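Local atomic coordinates of CalsepRRP (Calystegia sepium, PDB entry 1JY5), a protein that is a plant RNase-related protein of the RNase T2 family and may, as its relatives do, bind or cleave RNA. Residues Lys77-Tyr82 and Thr122-Tyr127; Gly153-Ile158 and Pro166-Lys171; Ser87-Ser92 and Trp102-Thr107; Asp6-Ala11 and Ser110-Asn115. All blocks are in the same frame, centred on the assembly; numbering follows the deposited sequence.

Contact 1 of 4, residues Lys77-Tyr82 and Thr122-Tyr127; sequences KYWPSY and TTLMLY. Unlike the reference sequence in segment 122-127: Thr123 (reference Ala).
Helix 72-78 ends beside helix 116-129, and the backbones stay well apart: their closest CA atoms, Tyr78 and Leu124, are 7.9 Å from each other. Side chains fill the distance. Tyr78 and Tyr127 meet obliquely, with ring planes at 48° and centroids 5.6 Å apart. CE2 of Tyr127 reaches CD2 of Tyr78 at 3.5 Å and also lies near its CB. Tyr127 OH also passes beside Tyr78 CD2, but its polar partner is the carbonyl O of Phe40, to which it is hydrogen-bonded. That bond ties the ring to the chain at the start of strand 40-48.

Trp79 is the first residue to leave the helix. Its chi1 of -161° sets CG opposite the backbone N and swings the six-membered ring toward the other helix. Leu124 CD1 comes in at the edge of the indole, in its plane, 3.8 Å from CE3. Thr123 CG2 approaches obliquely and makes the closest approach, 3.5 Å from CZ3, with Thr123 CB close behind. The hydroxyl of Thr123 is bonded to Tyr119 O of its own helix. Replacing Trp79 by an alanine would remove the indole and would probably leave a gap beside Thr123 and Leu124. The buried contact therefore rests on apolar packing, while the polar groups of Thr123 and Tyr127 are satisfied by backbone carbonyls.

Contact 2 of 4, residues Gly153-Ile158 and Pro166-Lys171; sequences GIMSAI and PVVKCK
Ile158 and Pro166 form the tight, enclosed part of this contact between helix 151-162 and the start of strand 167-171. CG2 of Ile158 rests 3.8 Å from Pro166 CG, and CD of the same proline ring is close behind. Ile158 CB and CD1 also reach Pro166 CG, so one corner of the ring is held by three carbons. A chi1 of -60° places CG2 of Ile158 opposite the backbone N, where it can meet the proline. Behind it, the same isoleucine touches Ile132 and Leu136 of helix 132-137. Pro166 in turn leans on Ile180 of strand 174-182.

Met155, nearly one helical turn earlier, lies at the partly exposed side of the contact. It is close to Val168 but farther from the proline ring. Its chain bends at both chi2 and chi3. This brings SD within 3.6 Å of Val168 CG2, and the two side chains run antiparallel alongside one another. The sulfur is 4.2 Å from Pro166 CG, and the terminal methyl CE lies 3.8 Å from the carbonyl Pro166 O. Ser156, next in the helix, points away from the strand on the solvent side. Val168 also touches Val175 and Cys198, the latter bonded to Cys170 in a disulfide.

Strand 167-171 pairs with 174-182 in the antiparallel sheet. Here a helix packs apolar residues on the strand that follows it, within the alpha-beta fold of the RNase T2 family.

Contact 3 of 4, residues Ser87-Ser92 and Trp102-Thr107; sequences SSACGS and WAKHGT
Lys104 meets Ala89 through the base of its side chain, where helix 97-106 passes the beta turn of residues 89-92. CB of Lys104 lies 4.2 Å from Ala89 CB. Next along the chain, CG sits above one face of the His105 ring, offset toward its rim. A chi1 of -166° points CG away from the backbone N, and CD and CE continue in an extended line. At the tip, NZ hydrogen-bonds with Tyr100 OH. NZ also has a weak, long contact of 3.5 Å to water 1, which donates to Ser88 O at 3.0 Å. The water thus joins the tip loosely to the strand.

Cys90 packs beside the lysine. Its SG lies 3.6 Å from Ala103 O and 3.9 Å from Ala103 CB. The disulfide to Cys57 fixes this sulfur against the helix. Ala103 O also accepts a bond from Thr107 OG1 at 2.9 Å, with the donor well above the carbonyl plane.

Ala89 to Ser92 form a type I' turn, the usual two-residue loop of a tight beta hairpin, here between strands 87-89 and 92-94. The hairpin packs on a WAKHGT sequence that corresponds to the second conserved active-site segment of RNase T2 enzymes; whether it is catalytic in this RNase-related protein is not established.

Contact 4 of 4, residues Asp6-Ala11 and Ser110-Asn115; sequences DYFTLA and SPVLGN
Asp6 OD1 is gripped twice, by a salt bridge from Lys3 NZ and a hydrogen bond from Asp50 N, at the start of the strand that carries Phe8 to Val112 and Leu113; a classic beta bulge here sets two residues, Asp6 and Tyr7, against the single Asp48 of the neighbouring strand. Residues 110-115 are the loop joining helix 97-106 to helix 116-129. The contact sets this connection against strand 7-14 of the central sheet.

Phe8 points from the strand at the loop, and Val112 and Leu113 point back at it. A chi1 of -82° keeps CG of Phe8 beside the backbone N and extends the ring off the sheet. Val112 CG1 meets the ring at its edge, near the ring plane, 4.0 Å from CE1. Leu113 comes in obliquely at the far end: its CD1 is 3.8 Å from Phe8 CZ, and its CG is 4.0 Å from the same atom. Phe5 meets the Phe8 ring and also touches Val112, while Leu45 of strand 40-48 packs on Phe8.

A cis peptide bond before Pro111 shapes the start of the loop. At its other end, Asn115 is the N-cap of helix 116-129, with OD1 bonded to Glu118 N. Strand and loop are therefore joined by apolar contacts at the end of one ring, while the polar bonds hold each segment separately in place.

In the fold
Contacts 1 and 4 share a core: Thr123 CG2 lies 3.8 Å from Leu10 CD1, so helix 116-129 packs on strand 7-14. Contact 3 borders contact 4, with Trp102 CH2 4.0 Å from the backbone C of Asn115. It is nested in the chain loops closed by both contact 1 and contact 4. Its centre is about 17 Å from that of contact 1. Contact 2 is remote, with its centre about 27 Å from that of contact 3, on the opposite side of the chain's centre, but it reaches the same sheet as contact 4. The active-site-like sequence lies in contact 3, where His105 stacks on Trp46 of that sheet.

Contact 1 of 4, residues Lys77-Tyr82 and Thr122-Tyr127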
loop_
_atom_site.group_PDB
_atom_site.type_symbol
_atom_site.label_atom_id
_atom_site.label_comp_id
_atom_site.label_asym_id
_atom_site.label_seq_id
_atom_site.Cartn_x
_atom_site.Cartn_y
_atom_site.Cartn_z
ATOM N N LYS A 77 13.062 0.291 -2.565
ATOM C CA LYS A 77 12.726 1.695 -2.701
ATOM C C LYS A 77 11.239 2.012 -2.674
ATOM O O LYS A 77 10.825 3.017 -2.094
ATOM C CB LYS A 77 13.345 2.244 -3.990
ATOM C CG LYS A 77 13.124 3.731 -4.212
ATOM C CD LYS A 77 13.876 4.200 -5.450
ATOM C CE LYS A 77 13.557 5.645 -5.782
ATOM N NZ LYS A 77 13.951 6.568 -4.681
ATOM N N TYR A 78 10.429 1.156 -3.285
ATOM C CA TYR A 78 8.995 1.419 -3.353
ATOM C C TYR A 78 8.113 0.602 -2.423
ATOM O O TYR A 78 6.916 0.864 -2.305
ATOM C CB TYR A 78 8.543 1.268 -4.802
ATOM C CG TYR A 78 9.340 2.163 -5.724
ATOM C CD1 TYR A 78 10.319 1.641 -6.565
ATOM C CD2 TYR A 78 9.139 3.540 -5.724
ATOM C CE1 TYR A 78 11.081 2.473 -7.386
ATOM C CE2 TYR A 78 9.891 4.380 -6.537
ATOM C CZ TYR A 78 10.859 3.840 -7.366
ATOM O OH TYR A 78 11.593 4.674 -8.179
ATOM N N TRP A 79 8.708 -0.388 -1.767
ATOM C CA TRP A 79 7.981 -1.222 -0.815
ATOM C C TRP A 79 8.819 -1.337 0.467
ATOM O O TRP A 79 9.024 -2.428 0.989
ATOM C CB TRP A 79 7.744 -2.619 -1.396
ATOM C CG TRP A 79 6.637 -3.379 -0.715
ATOM C CD1 TRP A 79 6.315 -3.352 0.608
ATOM C CD2 TRP A 79 5.719 -4.289 -1.331
ATOM N NE1 TRP A 79 5.249 -4.183 0.858
ATOM C CE2 TRP A 79 4.863 -4.772 -0.316
ATOM C CE3 TRP A 79 5.534 -4.739 -2.643
ATOM C CZ2 TRP A 79 3.837 -5.691 -0.571
ATOM C CZ3 TRP A 79 4.516 -5.652 -2.898
ATOM C CH2 TRP A 79 3.679 -6.117 -1.863
ATOM N N PRO A 80 9.319 -0.206 0.989
ATOM C CA PRO A 80 10.131 -0.258 2.212
ATOM C C PRO A 80 9.324 -0.423 3.496
ATOM O O PRO A 80 8.101 -0.303 3.502
ATOM C CB PRO A 80 10.857 1.090 2.218
ATOM C CG PRO A 80 10.674 1.633 0.827
ATOM C CD PRO A 80 9.313 1.158 0.437
ATOM N N SER A 81 10.040 -0.681 4.584
ATOM C CA SER A 81 9.449 -0.811 5.904
ATOM C C SER A 81 9.788 0.499 6.626
ATOM O O SER A 81 10.828 1.102 6.350
ATOM C CB SER A 81 10.078 -1.994 6.642
ATOM O OG SER A 81 9.524 -2.145 7.934
ATOM N N TYR A 82 8.917 0.955 7.525
ATOM C CA TYR A 82 9.174 2.195 8.261
ATOM C C TYR A 82 9.297 1.959 9.767
ATOM O O TYR A 82 8.825 2.766 10.572
ATOM C CB TYR A 82 8.066 3.230 8.008
ATOM C CG TYR A 82 7.955 3.687 6.573
ATOM C CD1 TYR A 82 7.070 3.068 5.694
ATOM C CD2 TYR A 82 8.770 4.708 6.081
ATOM C CE1 TYR A 82 6.996 3.449 4.359
ATOM C CE2 TYR A 82 8.707 5.096 4.742
ATOM C CZ TYR A 82 7.816 4.457 3.886
ATOM O OH TYR A 82 7.761 4.816 2.555
ATOM N N THR A 122 3.592 -7.800 -9.948
ATOM C CA THR A 122 2.298 -7.278 -10.360
ATOM C C THR A 122 1.918 -6.091 -9.477
ATOM O O THR A 122 1.343 -5.113 -9.957
ATOM C CB THR A 122 1.224 -8.381 -10.311
ATOM O OG1 THR A 122 1.560 -9.397 -11.268
ATOM C CG2 THR A 122 -0.148 -7.814 -10.656
ATOM N N THR A 123 2.265 -6.163 -8.195
ATOM C CA THR A 123 1.965 -5.069 -7.284
ATOM C C THR A 123 2.749 -3.833 -7.715
ATOM O O THR A 123 2.221 -2.719 -7.727
ATOM C CB THR A 123 2.342 -5.418 -5.836
ATOM O OG1 THR A 123 1.634 -6.595 -5.432
ATOM C CG2 THR A 123 1.961 -4.278 -4.894
ATOM N N LEU A 124 4.016 -4.030 -8.066
ATOM C CA LEU A 124 4.848 -2.918 -8.515
ATOM C C LEU A 124 4.284 -2.332 -9.810
ATOM O O LEU A 124 4.244 -1.114 -9.981
ATOM C CB LEU A 124 6.297 -3.383 -8.726
ATOM C CG LEU A 124 7.180 -3.414 -7.467
ATOM C CD1 LEU A 124 6.387 -3.941 -6.277
ATOM C CD2 LEU A 124 8.400 -4.286 -7.725
ATOM N N MET A 125 3.837 -3.199 -10.712
ATOM C CA MET A 125 3.273 -2.749 -11.980
ATOM C C MET A 125 2.117 -1.791 -11.750
ATOM O O MET A 125 2.085 -0.707 -12.322
ATOM C CB MET A 125 2.782 -3.940 -12.804
ATOM C CG MET A 125 2.228 -3.571 -14.179
ATOM S SD MET A 125 1.540 -5.020 -15.023
ATOM C CE MET A 125 -0.018 -5.174 -14.131
ATOM N N LEU A 126 1.162 -2.199 -10.919
ATOM C CA LEU A 126 0.006 -1.360 -10.620
ATOM C C LEU A 126 0.463 -0.071 -9.939
ATOM O O LEU A 126 -0.032 1.017 -10.247
ATOM C CB LEU A 126 -0.978 -2.121 -9.719
ATOM C CG LEU A 126 -1.647 -3.368 -10.328
ATOM C CD1 LEU A 126 -2.443 -4.110 -9.266
ATOM C CD2 LEU A 126 -2.559 -2.949 -11.481
ATOM N N TYR A 127 1.420 -0.198 -9.020
ATOM C CA TYR A 127 1.959 0.951 -8.297
ATOM C C TYR A 127 2.575 1.979 -9.243
ATOM O O TYR A 127 2.390 3.180 -9.065
ATOM C CB TYR A 127 3.024 0.492 -7.298
ATOM C CG TYR A 127 3.788 1.626 -6.644
ATOM C CD1 TYR A 127 3.252 2.328 -5.560
ATOM C CD2 TYR A 127 5.052 1.990 -7.103
ATOM C CE1 TYR A 127 3.967 3.363 -4.946
ATOM C CE2 TYR A 127 5.772 3.022 -6.502
ATOM C CZ TYR A 127 5.224 3.700 -5.422
ATOM O OH TYR A 127 5.955 4.694 -4.806
#

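Contact 2 of 4, residues Gly153-Ile158 and Pro166-Lys171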
loop_
_atom_site.group_PDB
_atom_site.type_symbol
_atom_site.label_atom_id
_atom_site.label_comp_id
_atom_site.label_asym_id
_atom_site.label_seq_id
_atom_site.Cartn_x
_atom_site.Cartn_y
_atom_site.Cartn_z
ATOM N N GLY A 153 -11.256 17.093 -1.097
ATOM C CA GLY A 153 -10.471 17.557 -2.224
ATOM C C GLY A 153 -9.469 16.510 -2.675
ATOM O O GLY A 153 -9.234 16.339 -3.870
ATOM N N ILE A 154 -8.862 15.815 -1.720
ATOM C CA ILE A 154 -7.902 14.770 -2.055
ATOM C C ILE A 154 -8.666 13.618 -2.707
ATOM O O ILE A 154 -8.223 13.050 -3.705
ATOM C CB ILE A 154 -7.163 14.276 -0.798
ATOM C CG1 ILE A 154 -6.230 15.385 -0.297
ATOM C CG2 ILE A 154 -6.399 12.990 -1.107
ATOM C CD1 ILE A 154 -5.485 15.050 0.975
ATOM N N MET A 155 -9.823 13.300 -2.132
ATOM C CA MET A 155 -10.705 12.243 -2.627
ATOM C C MET A 155 -11.128 12.534 -4.067
ATOM O O MET A 155 -10.981 11.694 -4.957
ATOM C CB MET A 155 -11.970 12.164 -1.765
ATOM C CG MET A 155 -11.757 11.761 -0.317
ATOM S SD MET A 155 -11.459 10.008 -0.134
ATOM C CE MET A 155 -13.128 9.380 0.158
ATOM N N SER A 156 -11.664 13.732 -4.282
ATOM C CA SER A 156 -12.127 14.148 -5.600
ATOM C C SER A 156 -11.000 14.153 -6.624
ATOM O O SER A 156 -11.200 13.785 -7.781
ATOM C CB SER A 156 -12.765 15.541 -5.518
ATOM O OG SER A 156 -13.167 15.989 -6.802
ATOM N N ALA A 157 -9.815 14.572 -6.201
ATOM C CA ALA A 157 -8.671 14.606 -7.105
ATOM C C ALA A 157 -8.354 13.194 -7.597
ATOM O O ALA A 157 -8.166 12.971 -8.792
ATOM C CB ALA A 157 -7.454 15.204 -6.395
ATOM N N ILE A 158 -8.298 12.236 -6.678
ATOM C CA ILE A 158 -8.004 10.856 -7.065
ATOM C C ILE A 158 -9.152 10.288 -7.899
ATOM O O ILE A 158 -8.929 9.690 -8.949
ATOM C CB ILE A 158 -7.769 9.980 -5.823
ATOM C CG1 ILE A 158 -6.581 10.539 -5.040
ATOM C CG2 ILE A 158 -7.501 8.535 -6.234
ATOM C CD1 ILE A 158 -6.339 9.879 -3.712
ATOM N N PRO A 166 -11.252 6.158 -3.909
ATOM C CA PRO A 166 -10.289 5.513 -3.022
ATOM C C PRO A 166 -10.798 5.485 -1.591
ATOM O O PRO A 166 -11.771 6.155 -1.252
ATOM C CB PRO A 166 -9.060 6.400 -3.156
ATOM C CG PRO A 166 -9.682 7.766 -3.265
ATOM C CD PRO A 166 -10.805 7.520 -4.261
ATOM N N VAL A 167 -10.137 4.690 -0.761
ATOM C CA VAL A 167 -10.478 4.614 0.645
ATOM C C VAL A 167 -9.257 5.252 1.306
ATOM O O VAL A 167 -8.123 4.938 0.946
ATOM C CB VAL A 167 -10.654 3.146 1.110
ATOM C CG1 VAL A 167 -10.912 3.099 2.610
ATOM C CG2 VAL A 167 -11.836 2.510 0.371
ATOM N N VAL A 168 -9.483 6.178 2.231
ATOM C CA VAL A 168 -8.377 6.845 2.909
ATOM C C VAL A 168 -8.423 6.648 4.418
ATOM O O VAL A 168 -9.481 6.755 5.036
ATOM C CB VAL A 168 -8.369 8.373 2.638
ATOM C CG1 VAL A 168 -7.147 9.000 3.304
ATOM C CG2 VAL A 168 -8.348 8.657 1.132
ATOM N N LYS A 169 -7.263 6.358 5.003
ATOM C CA LYS A 169 -7.141 6.171 6.442
ATOM C C LYS A 169 -6.166 7.226 6.954
ATOM O O LYS A 169 -5.179 7.551 6.283
ATOM C CB LYS A 169 -6.603 4.771 6.764
ATOM C CG LYS A 169 -7.426 3.620 6.186
ATOM C CD LYS A 169 -8.857 3.622 6.702
ATOM C CE LYS A 169 -9.599 2.361 6.276
ATOM N NZ LYS A 169 -11.019 2.393 6.717
ATOM N N CYS A 170 -6.445 7.755 8.141
ATOM C CA CYS A 170 -5.601 8.782 8.737
ATOM C C CYS A 170 -5.005 8.403 10.073
ATOM O O CYS A 170 -5.494 7.510 10.760
ATOM C CB CYS A 170 -6.385 10.087 8.893
ATOM S SG CYS A 170 -6.646 10.905 7.304
ATOM N N LYS A 171 -3.938 9.106 10.423
ATOM C CA LYS A 171 -3.245 8.902 11.678
ATOM C C LYS A 171 -3.295 10.248 12.389
ATOM O O LYS A 171 -2.518 11.152 12.077
ATOM C CB LYS A 171 -1.800 8.482 11.411
ATOM C CG LYS A 171 -1.012 8.043 12.624
ATOM C CD LYS A 171 0.390 7.636 12.199
ATOM C CE LYS A 171 1.220 7.144 13.371
ATOM N NZ LYS A 171 2.599 6.775 12.929
#

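Contact 3 of 4, residues Ser87-Ser92 and Trp102-Thr107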
loop_
_atom_site.group_PDB
_atom_site.type_symbol
_atom_site.label_atom_id
_atom_site.label_comp_id
_atom_site.label_asym_id
_atom_site.label_seq_id
_atom_site.Cartn_x
_atom_site.Cartn_y
_atom_site.Cartn_z
ATOM N N SER A 87 8.081 -7.685 12.487
ATOM C CA SER A 87 6.633 -7.858 12.446
ATOM C C SER A 87 6.331 -9.351 12.515
ATOM O O SER A 87 7.242 -10.171 12.426
ATOM C CB SER A 87 6.070 -7.271 11.149
ATOM O OG SER A 87 6.698 -7.851 10.015
ATOM N N SER A 88 5.063 -9.712 12.675
ATOM C CA SER A 88 4.716 -11.123 12.748
ATOM C C SER A 88 3.420 -11.433 12.028
ATOM O O SER A 88 2.517 -10.600 11.940
ATOM C CB SER A 88 4.602 -11.580 14.208
ATOM O OG SER A 88 3.540 -10.922 14.870
ATOM N N ALA A 89 3.335 -12.650 11.511
ATOM C CA ALA A 89 2.142 -13.073 10.810
ATOM C C ALA A 89 2.155 -14.571 10.588
ATOM O O ALA A 89 3.215 -15.179 10.442
ATOM C CB ALA A 89 2.038 -12.355 9.471
ATOM N N CYS A 90 0.963 -15.156 10.580
ATOM C CA CYS A 90 0.802 -16.580 10.329
ATOM C C CYS A 90 1.599 -17.474 11.280
ATOM O O CYS A 90 2.075 -18.532 10.878
ATOM C CB CYS A 90 1.208 -16.876 8.886
ATOM S SG CYS A 90 0.482 -15.727 7.668
ATOM N N GLY A 91 1.766 -17.038 12.523
ATOM C CA GLY A 91 2.475 -17.854 13.493
ATOM C C GLY A 91 3.960 -17.628 13.706
ATOM O O GLY A 91 4.589 -18.374 14.454
ATOM N N SER A 92 4.545 -16.621 13.069
ATOM C CA SER A 92 5.968 -16.385 13.268
ATOM C C SER A 92 6.393 -14.964 12.931
ATOM O O SER A 92 5.685 -14.243 12.218
ATOM C CB SER A 92 6.779 -17.369 12.423
ATOM O OG SER A 92 6.492 -17.203 11.051
ATOM N N TRP A 102 3.800 -11.418 1.968
ATOM C CA TRP A 102 3.690 -12.626 1.166
ATOM C C TRP A 102 2.949 -13.706 1.947
ATOM O O TRP A 102 1.979 -14.279 1.464
ATOM C CB TRP A 102 5.060 -13.178 0.785
ATOM C CG TRP A 102 4.920 -14.560 0.256
ATOM C CD1 TRP A 102 5.302 -15.718 0.868
ATOM C CD2 TRP A 102 4.255 -14.942 -0.953
ATOM N NE1 TRP A 102 4.910 -16.801 0.115
ATOM C CE2 TRP A 102 4.265 -16.350 -1.008
ATOM C CE3 TRP A 102 3.645 -14.227 -1.994
ATOM C CZ2 TRP A 102 3.691 -17.064 -2.067
ATOM C CZ3 TRP A 102 3.072 -14.937 -3.049
ATOM C CH2 TRP A 102 3.102 -16.346 -3.073
ATOM N N ALA A 103 3.423 -13.986 3.153
ATOM C CA ALA A 103 2.810 -15.010 3.981
ATOM C C ALA A 103 1.348 -14.710 4.274
ATOM O O ALA A 103 0.470 -15.554 4.079
ATOM C CB ALA A 103 3.585 -15.159 5.293
ATOM N N LYS A 104 1.085 -13.488 4.723
ATOM C CA LYS A 104 -0.261 -13.085 5.098
ATOM C C LYS A 104 -1.252 -12.868 3.955
ATOM O O LYS A 104 -2.409 -13.295 4.047
ATOM C CB LYS A 104 -0.182 -11.816 5.954
ATOM C CG LYS A 104 -1.465 -11.473 6.701
ATOM C CD LYS A 104 -1.282 -10.189 7.496
ATOM C CE LYS A 104 -2.442 -9.935 8.431
ATOM N NZ LYS A 104 -2.269 -8.648 9.143
ATOM N N HIS A 105 -0.801 -12.229 2.878
ATOM C CA HIS A 105 -1.684 -11.917 1.749
ATOM C C HIS A 105 -1.284 -12.469 0.378
ATOM O O HIS A 105 -2.139 -12.916 -0.387
ATOM C CB HIS A 105 -1.821 -10.396 1.626
ATOM C CG HIS A 105 -2.472 -9.740 2.804
ATOM N ND1 HIS A 105 -3.816 -9.869 3.083
ATOM C CD2 HIS A 105 -1.975 -8.900 3.745
ATOM C CE1 HIS A 105 -4.119 -9.136 4.137
ATOM N NE2 HIS A 105 -3.021 -8.537 4.558
ATOM N N GLY A 106 0.011 -12.416 0.063
ATOM C CA GLY A 106 0.491 -12.886 -1.230
ATOM C C GLY A 106 0.091 -14.309 -1.576
ATOM O O GLY A 106 -0.322 -14.601 -2.703
ATOM N N THR A 107 0.226 -15.199 -0.601
ATOM C CA THR A 107 -0.131 -16.601 -0.780
ATOM C C THR A 107 -1.606 -16.726 -1.156
ATOM O O THR A 107 -1.994 -17.658 -1.845
ATOM C CB THR A 107 0.113 -17.408 0.516
ATOM O OG1 THR A 107 -0.563 -16.772 1.608
ATOM C CG2 THR A 107 1.606 -17.492 0.830
HETATM O O HOH W 1 -0.469 -10.545 11.443
#

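Contact 4 of 4, residues Asp6-Ala11 and Ser110-Asn115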
loop_
_atom_site.group_PDB
_atom_site.type_symbol
_atom_site.label_atom_id
_atom_site.label_comp_id
_atom_site.label_asym_id
_atom_site.label_seq_id
_atom_site.Cartn_x
_atom_site.Cartn_y
_atom_site.Cartn_z
ATOM N N ASP A 6 -12.370 -11.994 -3.813
ATOM C CA ASP A 6 -13.236 -11.281 -4.750
ATOM C C ASP A 6 -12.549 -10.173 -5.535
ATOM O O ASP A 6 -12.744 -10.046 -6.744
ATOM C CB ASP A 6 -14.430 -10.702 -3.990
ATOM C CG ASP A 6 -15.302 -11.775 -3.383
ATOM O OD1 ASP A 6 -15.749 -11.601 -2.228
ATOM O OD2 ASP A 6 -15.553 -12.791 -4.069
ATOM N N TYR A 7 -11.746 -9.369 -4.848
ATOM C CA TYR A 7 -11.060 -8.272 -5.509
ATOM C C TYR A 7 -9.733 -7.976 -4.824
ATOM O O TYR A 7 -9.443 -8.490 -3.741
ATOM C CB TYR A 7 -11.948 -7.019 -5.489
ATOM C CG TYR A 7 -12.145 -6.451 -4.099
ATOM C CD1 TYR A 7 -11.268 -5.490 -3.585
ATOM C CD2 TYR A 7 -13.160 -6.931 -3.265
ATOM C CE1 TYR A 7 -11.390 -5.028 -2.272
ATOM C CE2 TYR A 7 -13.291 -6.476 -1.950
ATOM C CZ TYR A 7 -12.403 -5.532 -1.460
ATOM O OH TYR A 7 -12.498 -5.126 -0.149
ATOM N N PHE A 8 -8.938 -7.136 -5.476
ATOM C CA PHE A 8 -7.631 -6.731 -4.983
ATOM C C PHE A 8 -7.672 -5.329 -4.377
ATOM O O PHE A 8 -8.296 -4.419 -4.935
ATOM C CB PHE A 8 -6.621 -6.687 -6.137
ATOM C CG PHE A 8 -6.020 -8.013 -6.498
ATOM C CD1 PHE A 8 -6.144 -8.518 -7.791
ATOM C CD2 PHE A 8 -5.248 -8.711 -5.577
ATOM C CE1 PHE A 8 -5.493 -9.694 -8.162
ATOM C CE2 PHE A 8 -4.593 -9.884 -5.937
ATOM C CZ PHE A 8 -4.715 -10.377 -7.230
ATOM N N THR A 9 -7.022 -5.150 -3.232
ATOM C CA THR A 9 -6.917 -3.821 -2.640
ATOM C C THR A 9 -5.436 -3.462 -2.697
ATOM O O THR A 9 -4.598 -4.202 -2.180
ATOM C CB THR A 9 -7.368 -3.769 -1.150
ATOM O OG1 THR A 9 -8.799 -3.793 -1.072
ATOM C CG2 THR A 9 -6.852 -2.489 -0.470
ATOM N N LEU A 10 -5.099 -2.364 -3.370
ATOM C CA LEU A 10 -3.703 -1.926 -3.398
ATOM C C LEU A 10 -3.645 -0.851 -2.316
ATOM O O LEU A 10 -4.241 0.212 -2.461
ATOM C CB LEU A 10 -3.305 -1.317 -4.759
ATOM C CG LEU A 10 -1.913 -0.657 -4.830
ATOM C CD1 LEU A 10 -0.837 -1.692 -4.556
ATOM C CD2 LEU A 10 -1.667 -0.010 -6.204
ATOM N N ALA A 11 -2.957 -1.144 -1.218
ATOM C CA ALA A 11 -2.839 -0.182 -0.133
ATOM C C ALA A 11 -1.494 0.514 -0.251
ATOM O O ALA A 11 -0.465 -0.129 -0.471
ATOM C CB ALA A 11 -2.967 -0.882 1.220
ATOM N N SER A 110 -3.334 -16.579 -5.249
ATOM C CA SER A 110 -3.437 -17.660 -6.223
ATOM C C SER A 110 -4.922 -18.013 -6.329
ATOM O O SER A 110 -5.675 -17.827 -5.375
ATOM C CB SER A 110 -2.629 -18.883 -5.767
ATOM O OG SER A 110 -3.047 -19.346 -4.494
ATOM N N PRO A 111 -5.366 -18.532 -7.486
ATOM C CA PRO A 111 -4.583 -18.825 -8.687
ATOM C C PRO A 111 -4.358 -17.638 -9.627
ATOM O O PRO A 111 -3.664 -17.779 -10.633
ATOM C CB PRO A 111 -5.408 -19.912 -9.357
ATOM C CG PRO A 111 -6.795 -19.381 -9.151
ATOM C CD PRO A 111 -6.772 -18.938 -7.685
ATOM N N VAL A 112 -4.934 -16.478 -9.320
ATOM C CA VAL A 112 -4.768 -15.312 -10.191
ATOM C C VAL A 112 -3.289 -14.990 -10.390
ATOM O O VAL A 112 -2.837 -14.785 -11.517
ATOM C CB VAL A 112 -5.497 -14.072 -9.625
ATOM C CG1 VAL A 112 -5.255 -12.871 -10.523
ATOM C CG2 VAL A 112 -6.987 -14.352 -9.524
ATOM N N LEU A 113 -2.547 -14.929 -9.289
ATOM C CA LEU A 113 -1.111 -14.685 -9.332
ATOM C C LEU A 113 -0.573 -16.014 -8.801
ATOM O O LEU A 113 -0.847 -16.389 -7.661
ATOM C CB LEU A 113 -0.738 -13.500 -8.428
ATOM C CG LEU A 113 -1.522 -12.232 -8.800
ATOM C CD1 LEU A 113 -1.083 -11.045 -7.935
ATOM C CD2 LEU A 113 -1.298 -11.911 -10.273
ATOM N N GLY A 114 0.169 -16.728 -9.646
ATOM C CA GLY A 114 0.656 -18.052 -9.295
ATOM C C GLY A 114 1.867 -18.265 -8.417
ATOM O O GLY A 114 2.077 -19.377 -7.926
ATOM N N ASN A 115 2.671 -17.231 -8.214
ATOM C CA ASN A 115 3.859 -17.372 -7.379
ATOM C C ASN A 115 4.283 -16.017 -6.831
ATOM O O ASN A 115 3.708 -14.994 -7.189
ATOM C CB ASN A 115 5.002 -18.016 -8.181
ATOM C CG ASN A 115 5.384 -17.212 -9.410
ATOM O OD1 ASN A 115 5.581 -16.000 -9.332
ATOM N ND2 ASN A 115 5.507 -17.889 -10.553
#